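Local coordinates for orotidine 5'-phosphate decarboxylase (Methanocaldococcus jannaschii, PDB 4LUI), which probably catalyses the decarboxylation of orotidine 5'-monophosphate to uridine 5'-monophosphate, the last step of de novo UMP biosynthesis, at residues Leu31-Asp34 with Arg35-Ile39. Sequence-based numbering, arbitrary orientation.
Sequences LDRD and RALKI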
loop_
_atom_site.group_PDB
_atom_site.type_symbol
_atom_site.label_atom_id
_atom_site.label_comp_id
_atom_site.label_asym_id
_atom_site.label_seq_id
_atom_site.Cartn_x
_atom_site.Cartn_y
_atom_site.Cartn_z
ATOM N N LEU B 31 4.423 -1.900 -16.603
ATOM C CA LEU B 31 4.666 -3.139 -15.872
ATOM C C LEU B 31 6.017 -3.743 -16.195
ATOM O O LEU B 31 6.602 -4.453 -15.378
ATOM C CB LEU B 31 3.586 -4.158 -16.202
ATOM C CG LEU B 31 2.146 -3.800 -15.840
ATOM C CD1 LEU B 31 1.225 -4.896 -16.335
ATOM C CD2 LEU B 31 1.996 -3.624 -14.337
ATOM N N ASP B 32 6.505 -3.468 -17.395
ATOM C CA ASP B 32 7.708 -4.110 -17.898
ATOM C C ASP B 32 8.951 -3.278 -17.591
ATOM O O ASP B 32 9.000 -2.077 -17.878
ATOM C CB ASP B 32 7.568 -4.329 -19.398
ATOM C CG ASP B 32 8.808 -4.912 -20.013
ATOM O OD1 ASP B 32 8.974 -6.148 -19.964
ATOM O OD2 ASP B 32 9.616 -4.130 -20.547
ATOM N N ARG B 33 9.965 -3.916 -17.016
ATOM C CA ARG B 33 11.116 -3.156 -16.540
ATOM C C ARG B 33 11.959 -2.597 -17.685
ATOM O O ARG B 33 12.501 -1.499 -17.554
ATOM C CB ARG B 33 11.964 -3.958 -15.545
ATOM C CG ARG B 33 12.834 -5.014 -16.174
ATOM C CD ARG B 33 13.624 -5.786 -15.123
ATOM N NE ARG B 33 14.664 -4.990 -14.472
ATOM C CZ ARG B 33 15.807 -4.635 -15.050
ATOM N NH1 ARG B 33 16.057 -4.978 -16.306
ATOM N NH2 ARG B 33 16.701 -3.926 -14.377
ATOM N N ASP B 34 12.046 -3.329 -18.798
ATOM C CA ASP B 34 12.763 -2.856 -19.989
ATOM C C ASP B 34 12.108 -1.582 -20.519
ATOM O O ASP B 34 12.786 -0.601 -20.842
ATOM C CB ASP B 34 12.759 -3.909 -21.105
ATOM C CG ASP B 34 13.556 -5.153 -20.751
ATOM O OD1 ASP B 34 14.380 -5.096 -19.810
ATOM O OD2 ASP B 34 13.359 -6.188 -21.431
ATOM N N ARG B 35 10.783 -1.612 -20.616
ATOM C CA ARG B 35 10.036 -0.452 -21.082
ATOM C C ARG B 35 10.259 0.734 -20.146
ATOM O O ARG B 35 10.459 1.860 -20.594
ATOM C CB ARG B 35 8.548 -0.786 -21.171
ATOM C CG ARG B 35 7.664 0.366 -21.603
ATOM C CD ARG B 35 7.927 0.801 -23.040
ATOM N NE ARG B 35 7.036 1.902 -23.423
ATOM C CZ ARG B 35 7.232 2.702 -24.465
ATOM N NH1 ARG B 35 8.292 2.537 -25.248
ATOM N NH2 ARG B 35 6.373 3.681 -24.720
ATOM N N ALA B 36 10.213 0.468 -18.842
ATOM C CA ALA B 36 10.417 1.503 -17.834
ATOM C C ALA B 36 11.788 2.139 -18.015
ATOM O O ALA B 36 11.933 3.358 -17.980
ATOM C CB ALA B 36 10.276 0.914 -16.433
ATOM N N LEU B 37 12.797 1.309 -18.235
ATOM C CA LEU B 37 14.153 1.828 -18.353
ATOM C C LEU B 37 14.334 2.618 -19.646
ATOM O O LEU B 37 15.058 3.615 -19.676
ATOM C CB LEU B 37 15.169 0.690 -18.255
ATOM C CG LEU B 37 15.278 0.117 -16.839
ATOM C CD1 LEU B 37 16.239 -1.062 -16.774
ATOM C CD2 LEU B 37 15.687 1.199 -15.836
ATOM N N LYS B 38 13.678 2.167 -20.715
ATOM C CA LYS B 38 13.735 2.868 -21.989
ATOM C C LYS B 38 13.154 4.271 -21.846
ATOM O O LYS B 38 13.729 5.249 -22.317
ATOM C CB LYS B 38 12.976 2.107 -23.078
ATOM C CG LYS B 38 13.005 2.831 -24.417
ATOM C CD LYS B 38 12.106 2.174 -25.471
ATOM C CE LYS B 38 12.658 0.835 -25.942
ATOM N NZ LYS B 38 14.031 0.951 -26.509
ATOM N N ILE B 39 12.018 4.359 -21.173
ATOM C CA ILE B 39 11.335 5.634 -21.018
ATOM C C ILE B 39 12.146 6.600 -20.167
ATOM O O ILE B 39 12.293 7.774 -20.520
ATOM C CB ILE B 39 9.951 5.442 -20.419
ATOM C CG1 ILE B 39 9.054 4.708 -21.424
ATOM C CG2 ILE B 39 9.345 6.787 -20.021
ATOM C CD1 ILE B 39 7.829 4.079 -20.788
#
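D32 caps the N terminus of helix 33-43 by accepting from R35 N through its carboxylate oxygen OD2, 2.8 Å from donor to acceptor. This is an N-cap at the start of the first helix of the TIM barrel, the one that links strands 23-27 and 49-53 in a beta-alpha-beta unit. The carboxylate folds back over the helix start because CG stands anti to the backbone N (chi1 176°), and R35 N meets OD2 on its anti side, 16° out of the carboxylate plane. The negative charge at this end probably interacts favourably with the helix dipole. D32 also contributes its backbone: A36 N bonds to D32 O at 3.0 Å, opening the i to i+4 series, which continues with L37 N to R33 O (2.9 Å) and K38 N to D34 O.

Across the first turn, R33 and L37 lie side by side and point the same way. L37 CD1 sits over a face of the R33 guanidinium, 3.8 Å from R33 NH2; this methyl rests against part of that face, displaced from CZ. R33 NH1 lies 3.9 Å from OD1 of the next residue, D34, a long salt bridge, while R33 NE forms a salt bridge with E63; both R33 and L37 pack on I64 of helix 63-72. A36 is buried, with its methyl against L28 and V30 of the loop after strand 23-27 and L56 of helix 54-60.

Beyond CB the R35 side chain turns away from D32, bending at chi2 (66°), and NH2 donates to the backbone oxygens of Y215, the last residue of helix 212-215, and S217 just beyond it, tying the start of this helix to both. Within the turn, I39 CG1 lies 4.0 Å above one face of the R35 guanidinium, offset toward its rim.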